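Local coordinates for protein geranyl diphosphate synthase small subunit (Antirrhinum majus, PDB 3QKC) that probably pairs with a large subunit to make geranyl diphosphate from isopentenyl and dimethylallyl diphosphates, as a member of the all-helical isoprenyl diphosphate synthase family, at residues 68-73 with 121-126; 46-51 with 182-187. One frame throughout, in Å; residues are numbered along the deposited sequence.

Contact 1. Residues 68-73 with 121-126; sequences MAAAAA and ELMARS
Met123 leaves its helix with CG anti to the backbone N (chi1 180°), and bends at chi2 (79°) and chi3 then set SD against Ala70 CB and CE against Ala69 CB. Helices 68-85 and 105-126 are neighbours in the all-helical isoprenyl synthase fold and nearly antiparallel, with 172° between the directions of their segments and segment axes 8.5 Å apart. Ala69 points at the partner helix; its CB lies 3.9 Å from Met123 CE and 3.8 Å from Ser126 CB, while Ala70 CB sits 3.6 Å from Met123 SD. The alanine methyls let the backbones draw close, with the CA atoms of Ala69 and Met123 5.1 Å apart. The join is van der Waals packing, mostly of methyl and thioether groups, with Leu122 O and Ser126 at the side of Ala69, and helix 134-148 covers Met123 with Ile137 and Ile141. Ala124, turned away from 68-73, and Arg125 pack on Ile142 of the second subunit; Arg125 NE forms a salt bridge with Glu121 OE2 at 3.0 Å, the oxygen in the guanidinium plane and using its anti lone pair. Ser126 turns its hydroxyl back into its own helix, where OG donates to Met123 O at 2.9 Å.

Contact 2. Residues 46-51 with 182-187; sequences RTSASA and TLHACG
This is a buried helix-to-helix contact near the centre of the chain, where the first turn of helix 48-59 meets the long helix 169-195, and in which Ala49 and the imidazole of His184 are the main partners. The ring, carried beside its own backbone N (chi1 -74°), lies under the methyl of Ala49: CB stands 3.6 Å from the centroid of the His184 ring and 13° off its normal, a CH-pi contact over the face. Ser48 comes to the ring edge, near its plane, its OG 2.7 Å from NE2 of His184 in a hydrogen bond. The start of helix 48-59, which carries Ser48 and Ala49, is capped by Thr47, whose OG1 accepts from Ala49 N at 3.1 Å. Ala49 CB also rests against Leu183 CG at 4.0 Å, and Gly187, with no side chain, lets Ala49 O approach its CA to 4.0 Å. ND1 of His184 bonds to the carbonyl of Glu180, and Gln216 NE2 weakly to Ser48 OG. ND1 should therefore carry a proton toward Glu180 O; if the ring is neutral, NE2 would accept from Ser48 OG, consistent with that hydroxyl receiving the Gln216 amide, and bonds at both nitrogens probably steady the imidazole.

Both contacts are buried, but at different depths: the centre of contact 2 lies about 3 Å, that of contact 1 about 13 Å, from the centre of the chain, contact 1 beside the subunit interface, and their own centres are about 14 Å apart. They share no helix, yet helix 68-85 is the next helix after 48-59, and a weak hydrogen bond between Ser50 OG and Ala71 O joins one to the other. Helices 5-24 and 134-148 pack against both. Along the sequence, contact 1 is nested within the loop that contact 2 closes. Methyl and thioether packing joins 68-73 to 121-126, whereas the deeper contact combines apolar packing with a hydrogen-bonded imidazole and a capped helix start.

Contact 1. Residues 68-73 with 121-126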
# COMPACT_ATOMS: atom_id res chain seq x y z
N MET A 68 16.94 -6.65 -4.37
CA MET A 68 16.04 -7.34 -5.30
C MET A 68 14.58 -7.12 -4.93
O MET A 68 13.74 -6.84 -5.79
CB MET A 68 16.38 -8.83 -5.35
CG MET A 68 16.21 -9.52 -6.71
SD MET A 68 16.73 -8.62 -8.20
CE MET A 68 18.46 -8.34 -7.90
N ALA A 69 14.28 -7.24 -3.64
CA ALA A 69 12.91 -7.01 -3.14
C ALA A 69 12.44 -5.57 -3.36
O ALA A 69 11.31 -5.36 -3.83
CB ALA A 69 12.80 -7.39 -1.66
N ALA A 70 13.29 -4.61 -3.04
CA ALA A 70 13.03 -3.18 -3.25
C ALA A 70 12.81 -2.85 -4.74
O ALA A 70 11.85 -2.17 -5.10
CB ALA A 70 14.17 -2.37 -2.72
N ALA A 71 13.69 -3.36 -5.60
CA ALA A 71 13.62 -3.12 -7.03
C ALA A 71 12.31 -3.64 -7.60
O ALA A 71 11.70 -2.99 -8.44
CB ALA A 71 14.80 -3.75 -7.74
N ALA A 72 11.88 -4.80 -7.10
CA ALA A 72 10.63 -5.45 -7.48
C ALA A 72 9.43 -4.68 -6.96
O ALA A 72 8.41 -4.53 -7.66
CB ALA A 72 10.62 -6.88 -6.96
N ALA A 73 9.52 -4.19 -5.73
CA ALA A 73 8.47 -3.35 -5.16
C ALA A 73 8.32 -2.06 -5.99
O ALA A 73 7.20 -1.62 -6.27
CB ALA A 73 8.75 -3.03 -3.69
N GLU A 121 4.88 -5.80 1.17
CA GLU A 121 4.96 -7.10 1.87
C GLU A 121 6.24 -7.87 1.47
O GLU A 121 6.92 -8.39 2.34
CB GLU A 121 3.73 -7.96 1.60
CG GLU A 121 3.69 -9.26 2.40
CD GLU A 121 2.54 -10.18 2.03
OE1 GLU A 121 1.56 -9.75 1.38
OE2 GLU A 121 2.61 -11.37 2.39
N LEU A 122 6.55 -7.94 0.17
CA LEU A 122 7.81 -8.60 -0.26
C LEU A 122 9.01 -7.92 0.41
O LEU A 122 9.87 -8.58 0.98
CB LEU A 122 7.99 -8.56 -1.78
CG LEU A 122 7.00 -9.21 -2.76
CD1 LEU A 122 7.53 -9.08 -4.18
CD2 LEU A 122 6.76 -10.68 -2.43
N MET A 123 9.05 -6.60 0.33
CA MET A 123 10.10 -5.80 0.95
C MET A 123 10.18 -6.03 2.46
O MET A 123 11.27 -6.23 3.00
CB MET A 123 9.90 -4.30 0.61
CG MET A 123 10.92 -3.34 1.19
SD MET A 123 12.50 -3.24 0.31
CE MET A 123 13.41 -4.59 1.04
N ALA A 124 9.02 -6.01 3.13
CA ALA A 124 8.94 -6.29 4.57
C ALA A 124 9.38 -7.71 4.95
O ALA A 124 9.95 -7.91 6.02
CB ALA A 124 7.54 -6.01 5.10
N ARG A 125 9.11 -8.68 4.08
CA ARG A 125 9.38 -10.09 4.38
C ARG A 125 10.77 -10.56 3.93
O ARG A 125 11.13 -11.72 4.15
CB ARG A 125 8.33 -11.00 3.74
CG ARG A 125 6.98 -11.08 4.42
CD ARG A 125 6.25 -12.32 3.91
NE ARG A 125 4.81 -12.36 4.13
CZ ARG A 125 4.23 -12.92 5.20
NH1 ARG A 125 2.91 -12.95 5.30
NH2 ARG A 125 4.96 -13.45 6.17
N SER A 126 11.53 -9.68 3.28
CA SER A 126 12.88 -10.03 2.85
C SER A 126 13.85 -10.10 4.04
O SER A 126 14.64 -11.05 4.14
CB SER A 126 13.38 -9.09 1.74
OG SER A 126 13.56 -7.76 2.19

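Contact 2. Residues 46-51 with 182-187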
# COMPACT_ATOMS: atom_id res chain seq x y z
N ARG A 46 8.17 -1.65 -18.54
CA ARG A 46 9.09 -1.60 -17.41
C ARG A 46 9.39 -0.13 -17.10
O ARG A 46 9.10 0.74 -17.91
CB ARG A 46 10.36 -2.43 -17.70
CG ARG A 46 11.35 -1.80 -18.68
CD ARG A 46 11.81 -2.83 -19.73
NE ARG A 46 12.95 -2.42 -20.57
CZ ARG A 46 13.03 -1.30 -21.29
NH1 ARG A 46 12.04 -0.40 -21.27
NH2 ARG A 46 14.12 -1.07 -22.02
N THR A 47 9.92 0.14 -15.91
CA THR A 47 10.46 1.47 -15.64
C THR A 47 11.91 1.32 -15.25
O THR A 47 12.26 0.40 -14.51
CB THR A 47 9.72 2.23 -14.52
OG1 THR A 47 10.53 3.34 -14.11
CG2 THR A 47 9.46 1.32 -13.29
N SER A 48 12.74 2.23 -15.76
CA SER A 48 14.17 2.27 -15.44
C SER A 48 14.46 2.56 -13.96
O SER A 48 15.59 2.35 -13.51
CB SER A 48 14.88 3.29 -16.33
OG SER A 48 14.31 4.57 -16.18
N ALA A 49 13.44 3.03 -13.23
CA ALA A 49 13.50 3.23 -11.77
C ALA A 49 13.83 1.95 -11.02
O ALA A 49 14.54 1.99 -10.03
CB ALA A 49 12.19 3.86 -11.23
N SER A 50 13.31 0.82 -11.50
CA SER A 50 13.64 -0.50 -10.94
C SER A 50 15.10 -0.90 -11.10
O SER A 50 15.71 -1.41 -10.15
CB SER A 50 12.75 -1.59 -11.54
OG SER A 50 11.40 -1.27 -11.34
N ALA A 51 15.66 -0.69 -12.28
CA ALA A 51 17.09 -0.99 -12.46
C ALA A 51 17.97 -0.02 -11.68
O ALA A 51 19.02 -0.42 -11.17
CB ALA A 51 17.48 -0.99 -13.93
N THR A 182 9.70 10.91 -8.77
CA THR A 182 9.68 10.35 -7.42
C THR A 182 9.95 8.86 -7.45
O THR A 182 10.62 8.33 -6.56
CB THR A 182 8.36 10.68 -6.68
OG1 THR A 182 8.13 12.10 -6.74
CG2 THR A 182 8.44 10.28 -5.21
N LEU A 183 9.48 8.18 -8.50
CA LEU A 183 9.76 6.74 -8.62
C LEU A 183 11.26 6.45 -8.71
O LEU A 183 11.75 5.57 -8.01
CB LEU A 183 9.00 6.11 -9.79
CG LEU A 183 8.54 4.65 -9.74
CD1 LEU A 183 8.05 4.20 -8.38
CD2 LEU A 183 7.44 4.46 -10.76
N HIS A 184 12.00 7.20 -9.52
CA HIS A 184 13.45 7.01 -9.60
C HIS A 184 14.18 7.40 -8.28
O HIS A 184 15.09 6.70 -7.83
CB HIS A 184 14.03 7.77 -10.79
CG HIS A 184 13.73 7.13 -12.12
ND1 HIS A 184 12.46 7.09 -12.66
CD2 HIS A 184 14.55 6.54 -13.02
CE1 HIS A 184 12.52 6.49 -13.84
NE2 HIS A 184 13.77 6.15 -14.08
N ALA A 185 13.75 8.52 -7.70
CA ALA A 185 14.30 8.99 -6.43
C ALA A 185 14.22 7.90 -5.36
O ALA A 185 15.21 7.57 -4.71
CB ALA A 185 13.57 10.26 -5.98
N CYS A 186 13.04 7.30 -5.23
CA CYS A 186 12.78 6.21 -4.31
C CYS A 186 13.63 4.98 -4.62
O CYS A 186 14.24 4.37 -3.72
CB CYS A 186 11.30 5.84 -4.36
SG CYS A 186 10.90 4.30 -3.53
N GLY A 187 13.65 4.59 -5.89
CA GLY A 187 14.51 3.50 -6.32
C GLY A 187 15.96 3.72 -5.89
O GLY A 187 16.57 2.85 -5.29